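PDB 4O5P: DUF2235 domain-containing protein from Pseudomonas aeruginosa, which is a type VI secretion phospholipase effector, known as Tle1, that probably hydrolyses phospholipids of target-cell membranes. Local coordinates for residues I10-P15 with V371-P376; G18-D23 with H409-A414; G142-N147 with E177-W182. All coordinates share one frame; numbering follows the deposited sequence.

Contacts 1 and 2 adjoin, with centres 14 Å apart, and together fasten the N-terminal residues to the catalytic part of the chain. They are joined directly: Tyr375 OH lies 2.5 Å from His409 ND1, a probable hydrogen bond, and Thr13 O lies 2.9 Å from Arg19 NH2, another. Contact 3 is a separate helix-to-turn junction across the chain's centre from contact 1; its nearest atoms are about 18 Å from contact 1 and about 17 Å from contact 2. The likely active site is a Ser237, His379 and Asp281 arrangement with the geometry of a catalytic triad. Tyr375 of contact 1 lies near these residues without touching them.

Contact 1 (I10-P15 with V371-P376); sequences IAPTHP and VEYAYP
Ala11 and Ala374 share the one direct hydrogen bond between the segments: Ala11 N donates to Ala374 O over 2.8 Å, moderately bent at 147°. It extends the parallel pairing in which Ile10 sits beside Ala374, their side chains on the same face of the sheet and Ile10 CD1 4.1 Å from Ala374 CB. CH-pi contacts follow as the chain leaves the strand. The methyl of Ala11 settles over one face of Tyr375, CB 3.6 Å from the ring centroid, and the small residue suits so close an approach of backbone and ring. Pro12 meets Tyr373 off-centre, its CD 4.1 Å from that centroid, the two side chains crossing nearly at right angles. Tyr373 turns its CG beside its own backbone N (chi1 -74°), which brings its CD1 edge within 3.3 Å of Ile10 O. A water completes the polar contacts, donating to Pro12 O and lying 3.0 Å from Tyr375 OH, which is bonded chiefly to His409 ND1. Strand 370-375 runs between strands 7-10 and 331-336, with helix 403-416 packed on Pro12 and Tyr373 and helix 451-463 against Ala11.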
ATOM      1  N   ILE A  10     -15.939   0.419  14.243  1.00 14.61           N
ATOM      2  CA  ILE A  10     -16.459   1.129  13.083  1.00 16.50           C
ATOM      3  C   ILE A  10     -15.891   2.540  13.189  1.00 21.24           C
ATOM      4  O   ILE A  10     -15.635   3.012  14.308  1.00 20.08           O
ATOM      5  CB  ILE A  10     -18.009   1.195  13.120  1.00 19.57           C
ATOM      6  CG1 ILE A  10     -18.602  -0.201  13.026  1.00 21.41           C
ATOM      7  CG2 ILE A  10     -18.569   1.997  11.950  1.00 17.08           C
ATOM      8  CD1 ILE A  10     -18.165  -0.946  11.758  1.00 16.91           C
ATOM      9  N   ALA A  11     -15.687   3.208  12.052  1.00 16.03           N
ATOM     10  CA  ALA A  11     -15.346   4.629  12.042  1.00 17.03           C
ATOM     11  C   ALA A  11     -16.223   5.411  13.018  1.00 19.97           C
ATOM     12  O   ALA A  11     -17.404   5.110  13.160  1.00 16.12           O
ATOM     13  CB  ALA A  11     -15.519   5.196  10.656  1.00 17.46           C
ATOM     14  N   PRO A  12     -15.640   6.409  13.701  1.00 16.71           N
ATOM     15  CA  PRO A  12     -16.473   7.264  14.548  1.00 19.22           C
ATOM     16  C   PRO A  12     -17.347   8.154  13.678  1.00 20.99           C
ATOM     17  O   PRO A  12     -17.059   8.321  12.490  1.00 20.06           O
ATOM     18  CB  PRO A  12     -15.449   8.109  15.315  1.00 22.83           C
ATOM     19  CG  PRO A  12     -14.227   8.125  14.440  1.00 19.27           C
ATOM     20  CD  PRO A  12     -14.212   6.763  13.774  1.00 17.80           C
ATOM     21  N   THR A  13     -18.410   8.701  14.258  1.00 18.74           N
ATOM     22  CA  THR A  13     -19.287   9.624  13.542  1.00 21.05           C
ATOM     23  C   THR A  13     -18.450  10.847  13.205  1.00 18.88           C
ATOM     24  O   THR A  13     -17.486  11.143  13.911  1.00 19.73           O
ATOM     25  CB  THR A  13     -20.480  10.021  14.428  1.00 23.73           C
ATOM     26  OG1 THR A  13     -21.414  10.789  13.665  1.00 25.19           O
ATOM     27  CG2 THR A  13     -20.006  10.838  15.634  1.00 17.10           C
ATOM     28  N   HIS A  14     -18.765  11.535  12.115  1.00 23.37           N
ATOM     29  CA  HIS A  14     -17.975  12.706  11.755  1.00 23.31           C
ATOM     30  C   HIS A  14     -18.657  13.954  12.283  1.00 25.13           C
ATOM     31  O   HIS A  14     -19.800  14.217  11.912  1.00 24.25           O
ATOM     32  CB  HIS A  14     -17.810  12.843  10.250  1.00 22.67           C
ATOM     33  CG  HIS A  14     -17.096  14.096   9.851  1.00 23.76           C
ATOM     34  ND1 HIS A  14     -15.731  14.242   9.976  1.00 21.37           N
ATOM     35  CD2 HIS A  14     -17.560  15.277   9.375  1.00 24.45           C
ATOM     36  CE1 HIS A  14     -15.383  15.455   9.579  1.00 22.57           C
ATOM     37  NE2 HIS A  14     -16.474  16.102   9.206  1.00 25.36           N
ATOM     38  N   PRO A  15     -17.959  14.728  13.134  1.00 25.61           N
ATOM     39  CA  PRO A  15     -18.614  15.846  13.819  1.00 27.17           C
ATOM     40  C   PRO A  15     -18.968  16.945  12.840  1.00 31.18           C
ATOM     41  O   PRO A  15     -18.152  17.263  11.966  1.00 28.39           O
ATOM     42  CB  PRO A  15     -17.545  16.339  14.790  1.00 25.34           C
ATOM     43  CG  PRO A  15     -16.262  15.941  14.169  1.00 27.55           C
ATOM     44  CD  PRO A  15     -16.533  14.622  13.494  1.00 23.54           C
ATOM     45  N   VAL A 371      -5.158   1.028  17.249  1.00 16.82           N
ATOM     46  CA  VAL A 371      -6.601   0.948  17.005  1.00 18.97           C
ATOM     47  C   VAL A 371      -6.846   0.864  15.502  1.00 15.94           C
ATOM     48  O   VAL A 371      -6.068   1.402  14.722  1.00 16.96           O
ATOM     49  CB  VAL A 371      -7.341   2.152  17.685  1.00 20.74           C
ATOM     50  CG1 VAL A 371      -6.819   3.482  17.162  1.00 20.41           C
ATOM     51  CG2 VAL A 371      -8.844   2.060  17.524  1.00 19.94           C
ATOM     52  N   GLU A 372      -7.887   0.138  15.103  1.00 16.40           N
ATOM     53  CA  GLU A 372      -8.192  -0.121  13.688  1.00 17.21           C
ATOM     54  C   GLU A 372      -9.661   0.257  13.440  1.00 14.17           C
ATOM     55  O   GLU A 372     -10.564  -0.264  14.103  1.00 17.10           O
ATOM     56  CB  GLU A 372      -7.909  -1.606  13.361  1.00 20.22           C
ATOM     57  CG  GLU A 372      -8.134  -2.065  11.897  1.00 16.29           C
ATOM     58  CD  GLU A 372      -7.365  -3.342  11.574  1.00 13.12           C
ATOM     59  OE1 GLU A 372      -7.841  -4.458  11.893  1.00 14.15           O
ATOM     60  OE2 GLU A 372      -6.264  -3.253  10.999  1.00 15.96           O
ATOM     61  N   TYR A 373      -9.900   1.187  12.517  1.00 15.14           N
ATOM     62  CA  TYR A 373     -11.253   1.665  12.238  1.00 15.11           C
ATOM     63  C   TYR A 373     -11.718   1.240  10.856  1.00 16.94           C
ATOM     64  O   TYR A 373     -10.978   1.389   9.873  1.00 13.78           O
ATOM     65  CB  TYR A 373     -11.309   3.187  12.324  1.00 16.28           C
ATOM     66  CG  TYR A 373     -11.268   3.729  13.727  1.00 16.30           C
ATOM     67  CD1 TYR A 373     -12.391   3.672  14.551  1.00 17.24           C
ATOM     68  CD2 TYR A 373     -10.110   4.319  14.226  1.00 15.80           C
ATOM     69  CE1 TYR A 373     -12.356   4.189  15.854  1.00 15.95           C
ATOM     70  CE2 TYR A 373     -10.070   4.832  15.503  1.00 17.86           C
ATOM     71  CZ  TYR A 373     -11.189   4.756  16.314  1.00 17.01           C
ATOM     72  OH  TYR A 373     -11.130   5.275  17.585  1.00 18.18           O
ATOM     73  N   ALA A 374     -12.944   0.715  10.785  1.00 16.30           N
ATOM     74  CA  ALA A 374     -13.555   0.338   9.507  1.00 14.84           C
ATOM     75  C   ALA A 374     -14.204   1.564   8.859  1.00 17.03           C
ATOM     76  O   ALA A 374     -14.976   2.269   9.517  1.00 15.22           O
ATOM     77  CB  ALA A 374     -14.589  -0.742   9.710  1.00 15.87           C
ATOM     78  N   TYR A 375     -13.890   1.792   7.580  1.00 12.25           N
ATOM     79  CA  TYR A 375     -14.363   2.940   6.784  1.00 13.81           C
ATOM     80  C   TYR A 375     -15.034   2.492   5.470  1.00 13.49           C
ATOM     81  O   TYR A 375     -14.671   1.471   4.891  1.00 15.19           O
ATOM     82  CB  TYR A 375     -13.197   3.900   6.447  1.00 12.29           C
ATOM     83  CG  TYR A 375     -13.020   5.013   7.461  1.00 16.12           C
ATOM     84  CD1 TYR A 375     -12.422   4.774   8.695  1.00 16.36           C
ATOM     85  CD2 TYR A 375     -13.465   6.301   7.191  1.00 15.38           C
ATOM     86  CE1 TYR A 375     -12.271   5.801   9.642  1.00 14.59           C
ATOM     87  CE2 TYR A 375     -13.336   7.315   8.127  1.00 15.67           C
ATOM     88  CZ  TYR A 375     -12.738   7.058   9.342  1.00 20.22           C
ATOM     89  OH  TYR A 375     -12.606   8.078  10.259  1.00 23.30           O
ATOM     90  N   PRO A 376     -16.004   3.280   4.981  1.00 14.04           N
ATOM     91  CA  PRO A 376     -16.711   2.937   3.744  1.00 14.23           C
ATOM     92  C   PRO A 376     -15.879   3.319   2.538  1.00 12.30           C
ATOM     93  O   PRO A 376     -14.999   4.180   2.661  1.00 15.98           O
ATOM     94  CB  PRO A 376     -17.960   3.826   3.814  1.00 11.67           C
ATOM     95  CG  PRO A 376     -17.474   5.037   4.508  1.00 12.18           C
ATOM     96  CD  PRO A 376     -16.517   4.525   5.573  1.00 12.67           C
TER
HETATM   97  O   HOH W   1     -14.767   9.916  11.329  1.00 18.15           O

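Contact 2 (G18-D23 with H409-A414); sequences GRLTYD and HMYAEA
Arg19 and Leu20 lie against helix 403-416, one of the helices that flank the central beta-sheet of the alpha/beta-hydrolase-type catalytic region; their segment is part of the loop linking strand 7-10 to helix 24-34. No direct hydrogen bond joins the two segments, and the contact is made mainly by hydrocarbon. The aliphatic stem of Arg19 runs extended from CG to NE over the helix, with CD 3.8 Å from Ala412 CB. A small alanine here lets the stem lie close to the helix backbone, and NE comes within 3.9 Å of His409 CA. Arg19 and His409 then point the same way side by side, their flat groups inclined by 45°. An arginine suits the place because its long hydrocarbon chain lies on the helix while its polar end carries on past it to Thr13. Leu20 crosses Tyr411 at about a right angle: its CG sits over one face of the ring, 4.3 Å from the centroid, while CD1 approaches ring atom CD2 at 3.8 Å. Tyr411 has CG anti to the backbone N (chi1 175°), which sets the ring beside Leu20. Its hydroxyl bonds to Gln422 O and takes a weak bond from a water that also donates to Leu20 O at 2.6 Å. One helical turn joins His409 to Glu413, NE2 donating to the anti lone pair of OE1 over 2.9 Å; this bond, together with Tyr375, fixes the imidazole's rotation, and Arg330 grips the other carboxylate oxygen. A helix flanking the sheet is characteristic of the alpha/beta-hydrolase fold, to which this family probably belongs; here helix 403-416 lies on strands 270-280 and 331-336, and the loop between strand 7-10 and helix 24-34 lies over another side of it.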
ATOM      1  N   GLY A  18     -16.500  19.504  11.909  1.00 26.92           N
ATOM      2  CA  GLY A  18     -15.222  18.963  11.472  1.00 30.31           C
ATOM      3  C   GLY A  18     -14.242  18.779  12.620  1.00 27.18           C
ATOM      4  O   GLY A  18     -14.574  19.020  13.778  1.00 26.78           O
ATOM      5  N   ARG A  19     -13.030  18.351  12.301  1.00 22.23           N
ATOM      6  CA  ARG A  19     -12.057  18.022  13.326  1.00 20.85           C
ATOM      7  C   ARG A  19     -10.902  18.992  13.278  1.00 25.15           C
ATOM      8  O   ARG A  19      -9.922  18.827  14.016  1.00 22.17           O
ATOM      9  CB  ARG A  19     -11.528  16.594  13.147  1.00 19.26           C
ATOM     10  CG  ARG A  19     -12.592  15.507  13.048  1.00 23.19           C
ATOM     11  CD  ARG A  19     -12.017  14.126  13.342  1.00 20.71           C
ATOM     12  NE  ARG A  19     -12.952  13.059  13.002  1.00 23.02           N
ATOM     13  CZ  ARG A  19     -13.854  12.556  13.837  1.00 23.52           C
ATOM     14  NH1 ARG A  19     -13.959  13.025  15.080  1.00 25.18           N
ATOM     15  NH2 ARG A  19     -14.665  11.594  13.429  1.00 26.99           N
ATOM     16  N   LEU A  20     -11.007  19.995  12.409  1.00 24.67           N
ATOM     17  CA  LEU A  20      -9.915  20.961  12.246  1.00 28.91           C
ATOM     18  C   LEU A  20     -10.085  22.277  13.039  1.00 30.80           C
ATOM     19  O   LEU A  20      -9.197  23.138  13.035  1.00 30.36           O
ATOM     20  CB  LEU A  20      -9.639  21.232  10.766  1.00 30.22           C
ATOM     21  CG  LEU A  20      -8.569  20.293  10.190  1.00 28.91           C
ATOM     22  CD1 LEU A  20      -9.113  18.881   9.965  1.00 24.22           C
ATOM     23  CD2 LEU A  20      -7.966  20.840   8.914  1.00 29.24           C
ATOM     24  N   THR A  21     -11.210  22.415  13.733  1.00 27.91           N
ATOM     25  CA  THR A  21     -11.429  23.564  14.609  1.00 32.93           C
ATOM     26  C   THR A  21     -10.506  23.461  15.819  1.00 31.57           C
ATOM     27  O   THR A  21     -10.098  22.366  16.198  1.00 29.31           O
ATOM     28  CB  THR A  21     -12.876  23.604  15.089  1.00 33.49           C
ATOM     29  OG1 THR A  21     -13.227  22.320  15.618  1.00 41.06           O
ATOM     30  CG2 THR A  21     -13.812  23.923  13.928  1.00 35.55           C
ATOM     31  N   TYR A  22     -10.165  24.585  16.436  1.00 30.92           N
ATOM     32  CA  TYR A  22      -9.235  24.518  17.559  1.00 31.38           C
ATOM     33  C   TYR A  22      -9.482  25.502  18.685  1.00 35.79           C
ATOM     34  O   TYR A  22     -10.109  26.540  18.498  1.00 29.10           O
ATOM     35  CB  TYR A  22      -7.791  24.669  17.084  1.00 33.98           C
ATOM     36  CG  TYR A  22      -7.531  25.893  16.246  1.00 34.70           C
ATOM     37  CD1 TYR A  22      -7.183  27.113  16.833  1.00 34.33           C
ATOM     38  CD2 TYR A  22      -7.607  25.826  14.863  1.00 33.20           C
ATOM     39  CE1 TYR A  22      -6.937  28.232  16.055  1.00 31.99           C
ATOM     40  CE2 TYR A  22      -7.351  26.935  14.080  1.00 34.69           C
ATOM     41  CZ  TYR A  22      -7.023  28.131  14.676  1.00 31.69           C
ATOM     42  OH  TYR A  22      -6.785  29.217  13.863  1.00 33.19           O
ATOM     43  N   ASP A  23      -8.954  25.142  19.852  1.00 33.48           N
ATOM     44  CA  ASP A  23      -8.997  25.957  21.057  1.00 39.21           C
ATOM     45  C   ASP A  23      -7.559  26.359  21.375  1.00 35.36           C
ATOM     46  O   ASP A  23      -6.629  25.652  20.991  1.00 31.99           O
ATOM     47  CB  ASP A  23      -9.533  25.105  22.205  1.00 35.03           C
ATOM     48  CG  ASP A  23     -10.608  25.799  22.984  1.00 42.72           C
ATOM     49  OD1 ASP A  23     -10.476  27.025  23.199  1.00 51.64           O
ATOM     50  OD2 ASP A  23     -11.585  25.127  23.383  1.00 42.78           O
ATOM     51  N   HIS A 409      -9.852  12.511  10.166  1.00 15.33           N
ATOM     52  CA  HIS A 409      -9.776  11.659  11.335  1.00 20.39           C
ATOM     53  C   HIS A 409      -8.295  11.467  11.650  1.00 21.40           C
ATOM     54  O   HIS A 409      -7.869  11.614  12.812  1.00 19.61           O
ATOM     55  CB  HIS A 409     -10.504  10.332  11.088  1.00 17.98           C
ATOM     56  CG  HIS A 409     -10.461   9.378  12.241  1.00 20.45           C
ATOM     57  ND1 HIS A 409     -11.042   8.129  12.191  1.00 17.64           N
ATOM     58  CD2 HIS A 409      -9.904   9.483  13.475  1.00 18.79           C
ATOM     59  CE1 HIS A 409     -10.837   7.504  13.338  1.00 17.24           C
ATOM     60  NE2 HIS A 409     -10.142   8.302  14.131  1.00 19.43           N
HETATM   61  N   MSE A 410      -7.502  11.226  10.601  1.00 16.72           N
HETATM   62  CA  MSE A 410      -6.122  10.844  10.820  1.00 17.38           C
HETATM   63  C   MSE A 410      -5.451  12.064  11.399  1.00 20.21           C
HETATM   64  O   MSE A 410      -4.680  11.972  12.371  1.00 18.97           O
HETATM   65  CB  MSE A 410      -5.438  10.402   9.509  1.00 14.59           C
HETATM   66  CG  MSE A 410      -4.017   9.895   9.747  1.00 11.95           C
HETATM   67 SE   MSE A 410      -4.019   8.223  10.759  1.00 22.33          SE
HETATM   68  CE  MSE A 410      -4.338   7.041   9.257  1.00 13.50           C
ATOM     69  N   TYR A 411      -5.830  13.222  10.854  1.00 19.98           N
ATOM     70  CA  TYR A 411      -5.243  14.468  11.290  1.00 18.16           C
ATOM     71  C   TYR A 411      -5.447  14.596  12.790  1.00 21.52           C
ATOM     72  O   TYR A 411      -4.486  14.835  13.545  1.00 22.46           O
ATOM     73  CB  TYR A 411      -5.893  15.635  10.545  1.00 18.17           C
ATOM     74  CG  TYR A 411      -5.436  16.987  11.013  1.00 21.29           C
ATOM     75  CD1 TYR A 411      -4.329  17.605  10.452  1.00 18.44           C
ATOM     76  CD2 TYR A 411      -6.126  17.656  12.015  1.00 23.84           C
ATOM     77  CE1 TYR A 411      -3.921  18.867  10.890  1.00 25.47           C
ATOM     78  CE2 TYR A 411      -5.731  18.892  12.454  1.00 20.83           C
ATOM     79  CZ  TYR A 411      -4.635  19.496  11.900  1.00 29.02           C
ATOM     80  OH  TYR A 411      -4.264  20.741  12.374  1.00 25.79           O
ATOM     81  N   ALA A 412      -6.684  14.363  13.232  1.00 20.33           N
ATOM     82  CA  ALA A 412      -7.020  14.626  14.626  1.00 18.80           C
ATOM     83  C   ALA A 412      -6.195  13.698  15.492  1.00 22.82           C
ATOM     84  O   ALA A 412      -5.615  14.130  16.508  1.00 20.90           O
ATOM     85  CB  ALA A 412      -8.514  14.431  14.879  1.00 19.11           C
ATOM     86  N   GLU A 413      -6.079  12.440  15.055  1.00 20.23           N
ATOM     87  CA  GLU A 413      -5.372  11.441  15.850  1.00 17.81           C
ATOM     88  C   GLU A 413      -3.939  11.900  15.976  1.00 22.53           C
ATOM     89  O   GLU A 413      -3.390  11.943  17.081  1.00 22.75           O
ATOM     90  CB  GLU A 413      -5.426  10.050  15.190  1.00 18.73           C
ATOM     91  CG  GLU A 413      -6.839   9.454  15.112  1.00 18.27           C
ATOM     92  CD  GLU A 413      -7.251   8.807  16.407  1.00 24.10           C
ATOM     93  OE1 GLU A 413      -8.323   8.156  16.420  1.00 23.03           O
ATOM     94  OE2 GLU A 413      -6.493   8.931  17.411  1.00 19.67           O
ATOM     95  N   ALA A 414      -3.375  12.342  14.854  1.00 22.63           N
ATOM     96  CA  ALA A 414      -1.969  12.689  14.824  1.00 18.96           C
ATOM     97  C   ALA A 414      -1.793  13.925  15.694  1.00 23.48           C
ATOM     98  O   ALA A 414      -0.839  14.018  16.473  1.00 23.86           O
ATOM     99  CB  ALA A 414      -1.511  12.937  13.402  1.00 15.36           C
TER
HETATM  100  O   HOH W   2      -6.950  22.247  13.860  1.00 28.41           O

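Contact 3 (G142-N147 with E177-W182); sequences GENRIN and EMSTNW
Glu143 of helix 139-162 reaches into the ST turn of Ser179 to Asn181, which follows helix 168-178; the contact ties one helix to the turn after the next helix in the chain. Within the turn Ser179 OG accepts from Asn181 N at 3.1 Å, and serine suits the place because the same hydroxyl can donate, weakly, to Glu143 OE1. That oxygen also takes a weak but nearly straight bond from Thr180 N, 3.3 Å long at 177°. A shorter bond, 2.9 Å, runs from Thr180 OG1 to Glu143 OE2, arriving on the syn side and 15° out of the carboxylate plane. Threonine manages it with OG1 set between its backbone N and carbonyl carbon (chi1 44°), while the glutamate extends beyond CG to span the gap. One good bond and two weak ones, with a water besides, hold the buried carboxylate and would probably stabilise its negative charge. One turn along the helix, Asn147 and selenomethionine Met178 lie alongside with their chains running opposite ways. The long, flexible Met178 chain bends at its end, placing CE 3.5 Å from Asn147 OD1, a buried oxygen with no polar partner in the model. The amide nitrogen fares better: Asn147 ND2 donates over 2.8 Å to the water, which in turn donates to Glu143 OE2 and to Met178 O.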
ATOM      1  N   GLY A 142       9.647  -1.131  -2.977  1.00 13.65           N
ATOM      2  CA  GLY A 142       9.218  -0.991  -1.598  1.00 14.92           C
ATOM      3  C   GLY A 142      10.430  -0.953  -0.679  1.00 15.87           C
ATOM      4  O   GLY A 142      10.576  -0.027   0.140  1.00 16.41           O
ATOM      5  N   GLU A 143      11.300  -1.953  -0.811  1.00 17.19           N
ATOM      6  CA  GLU A 143      12.490  -2.011   0.053  1.00 16.88           C
ATOM      7  C   GLU A 143      13.355  -0.754  -0.030  1.00 14.98           C
ATOM      8  O   GLU A 143      13.828  -0.238   0.990  1.00 16.78           O
ATOM      9  CB  GLU A 143      13.330  -3.258  -0.257  1.00 19.34           C
ATOM     10  CG  GLU A 143      14.701  -3.261   0.412  1.00 17.90           C
ATOM     11  CD  GLU A 143      15.530  -4.489   0.073  1.00 23.62           C
ATOM     12  OE1 GLU A 143      15.757  -4.755  -1.128  1.00 27.50           O
ATOM     13  OE2 GLU A 143      15.961  -5.194   1.007  1.00 20.37           O
ATOM     14  N   ASN A 144      13.576  -0.268  -1.249  1.00 19.61           N
ATOM     15  CA  ASN A 144      14.371   0.941  -1.453  1.00 18.23           C
ATOM     16  C   ASN A 144      13.719   2.170  -0.835  1.00 18.48           C
ATOM     17  O   ASN A 144      14.416   3.078  -0.363  1.00 16.76           O
ATOM     18  CB  ASN A 144      14.596   1.197  -2.945  1.00 17.83           C
ATOM     19  CG  ASN A 144      15.467   0.147  -3.596  1.00 22.56           C
ATOM     20  OD1 ASN A 144      16.231  -0.563  -2.928  1.00 22.91           O
ATOM     21  ND2 ASN A 144      15.362   0.043  -4.916  1.00 22.02           N
ATOM     22  N   ARG A 145      12.388   2.214  -0.860  1.00 16.47           N
ATOM     23  CA  ARG A 145      11.666   3.315  -0.204  1.00 18.77           C
ATOM     24  C   ARG A 145      11.787   3.290   1.332  1.00 15.31           C
ATOM     25  O   ARG A 145      11.987   4.334   1.975  1.00 18.36           O
ATOM     26  CB  ARG A 145      10.195   3.314  -0.655  1.00 15.81           C
ATOM     27  CG  ARG A 145      10.048   3.776  -2.106  1.00 15.39           C
ATOM     28  CD  ARG A 145       8.624   3.576  -2.649  1.00 14.08           C
ATOM     29  NE  ARG A 145       8.472   4.190  -3.964  1.00 14.96           N
ATOM     30  CZ  ARG A 145       9.069   3.750  -5.067  1.00 16.32           C
ATOM     31  NH1 ARG A 145       9.877   2.689  -5.026  1.00 15.73           N
ATOM     32  NH2 ARG A 145       8.858   4.367  -6.220  1.00 16.49           N
ATOM     33  N   ILE A 146      11.664   2.102   1.913  1.00 15.72           N
ATOM     34  CA  ILE A 146      11.902   1.930   3.351  1.00 16.58           C
ATOM     35  C   ILE A 146      13.325   2.381   3.720  1.00 18.59           C
ATOM     36  O   ILE A 146      13.527   3.149   4.664  1.00 16.35           O
ATOM     37  CB  ILE A 146      11.690   0.453   3.772  1.00 17.74           C
ATOM     38  CG1 ILE A 146      10.238   0.040   3.510  1.00 14.10           C
ATOM     39  CG2 ILE A 146      11.977   0.262   5.249  1.00 13.04           C
ATOM     40  CD1 ILE A 146      10.066  -1.449   3.354  1.00 14.41           C
ATOM     41  N   ASN A 147      14.307   1.936   2.951  1.00 16.39           N
ATOM     42  CA  ASN A 147      15.692   2.281   3.266  1.00 16.65           C
ATOM     43  C   ASN A 147      16.024   3.763   3.079  1.00 18.14           C
ATOM     44  O   ASN A 147      16.792   4.340   3.865  1.00 17.05           O
ATOM     45  CB  ASN A 147      16.667   1.350   2.523  1.00 16.13           C
ATOM     46  CG  ASN A 147      16.677  -0.058   3.118  1.00 18.95           C
ATOM     47  OD1 ASN A 147      16.482  -0.219   4.317  1.00 18.76           O
ATOM     48  ND2 ASN A 147      16.879  -1.081   2.278  1.00 18.09           N
ATOM     49  N   GLU A 177      23.534   0.151  -1.000  1.00 22.61           N
ATOM     50  CA  GLU A 177      24.271  -0.691  -0.048  1.00 24.44           C
ATOM     51  C   GLU A 177      23.370  -1.486   0.889  1.00 23.92           C
ATOM     52  O   GLU A 177      23.738  -2.584   1.317  1.00 23.83           O
ATOM     53  CB  GLU A 177      25.224   0.164   0.801  1.00 24.52           C
ATOM     54  CG  GLU A 177      26.421   0.727   0.043  1.00 29.61           C
ATOM     55  CD  GLU A 177      27.266   1.665   0.903  1.00 34.35           C
ATOM     56  OE1 GLU A 177      27.309   1.470   2.142  1.00 38.03           O
ATOM     57  OE2 GLU A 177      27.873   2.602   0.340  1.00 32.48           O
HETATM   58  N   MSE A 178      22.206  -0.925   1.236  1.00 26.38           N
HETATM   59  CA  MSE A 178      21.272  -1.595   2.154  1.00 20.48           C
HETATM   60  C   MSE A 178      20.377  -2.640   1.446  1.00 23.52           C
HETATM   61  O   MSE A 178      19.772  -3.485   2.103  1.00 23.49           O
HETATM   62  CB  MSE A 178      20.401  -0.564   2.900  1.00 22.52           C
HETATM   63  CG  MSE A 178      21.180   0.465   3.737  1.00 21.19           C
HETATM   64 SE   MSE A 178      20.294   2.215   3.915  0.69 21.97          SE
HETATM   65  CE  MSE A 178      19.106   1.784   5.405  1.00 21.42           C
ATOM     66  N   SER A 179      20.306  -2.590   0.113  1.00 22.45           N
ATOM     67  CA  SER A 179      19.431  -3.504  -0.657  1.00 24.66           C
ATOM     68  C   SER A 179      19.810  -4.970  -0.478  1.00 28.64           C
ATOM     69  O   SER A 179      20.964  -5.299  -0.163  1.00 26.83           O
ATOM     70  CB  SER A 179      19.482  -3.165  -2.156  1.00 28.27           C
ATOM     71  OG  SER A 179      18.600  -3.983  -2.917  1.00 27.47           O
ATOM     72  N   THR A 180      18.840  -5.857  -0.688  1.00 27.66           N
ATOM     73  CA  THR A 180      19.128  -7.283  -0.674  1.00 24.53           C
ATOM     74  C   THR A 180      19.369  -7.838  -2.079  1.00 26.89           C
ATOM     75  O   THR A 180      19.640  -9.030  -2.232  1.00 29.79           O
ATOM     76  CB  THR A 180      18.049  -8.090   0.071  1.00 29.49           C
ATOM     77  OG1 THR A 180      16.742  -7.636  -0.314  1.00 27.27           O
ATOM     78  CG2 THR A 180      18.208  -7.893   1.557  1.00 29.18           C
ATOM     79  N   ASN A 181      19.288  -6.970  -3.090  1.00 23.69           N
ATOM     80  CA  ASN A 181      19.604  -7.341  -4.478  1.00 26.68           C
ATOM     81  C   ASN A 181      18.970  -8.630  -5.004  1.00 27.94           C
ATOM     82  O   ASN A 181      19.663  -9.449  -5.611  1.00 27.85           O
ATOM     83  CB  ASN A 181      21.121  -7.464  -4.666  1.00 29.96           C
ATOM     84  CG  ASN A 181      21.866  -6.246  -4.186  1.00 27.83           C
ATOM     85  OD1 ASN A 181      22.753  -6.346  -3.346  1.00 32.66           O
ATOM     86  ND2 ASN A 181      21.512  -5.086  -4.719  1.00 27.81           N
ATOM     87  N   TRP A 182      17.678  -8.830  -4.775  1.00 25.39           N
ATOM     88  CA  TRP A 182      17.066 -10.096  -5.179  1.00 31.20           C
ATOM     89  C   TRP A 182      17.176 -10.335  -6.682  1.00 26.57           C
ATOM     90  O   TRP A 182      16.811  -9.475  -7.483  1.00 27.06           O
ATOM     91  CB  TRP A 182      15.595 -10.200  -4.729  1.00 28.55           C
ATOM     92  CG  TRP A 182      14.856 -11.369  -5.357  1.00 25.57           C
ATOM     93  CD1 TRP A 182      13.832 -11.301  -6.266  1.00 24.79           C
ATOM     94  CD2 TRP A 182      15.095 -12.769  -5.132  1.00 24.73           C
ATOM     95  NE1 TRP A 182      13.417 -12.570  -6.612  1.00 24.14           N
ATOM     96  CE2 TRP A 182      14.177 -13.488  -5.936  1.00 22.52           C
ATOM     97  CE3 TRP A 182      15.993 -13.485  -4.333  1.00 26.08           C
ATOM     98  CZ2 TRP A 182      14.136 -14.888  -5.964  1.00 24.14           C
ATOM     99  CZ3 TRP A 182      15.956 -14.873  -4.364  1.00 28.35           C
ATOM    100  CH2 TRP A 182      15.029 -15.561  -5.175  1.00 24.29           C
TER
HETATM  101  O   HOH W   3      17.234  -3.742   3.151  1.00 21.37           O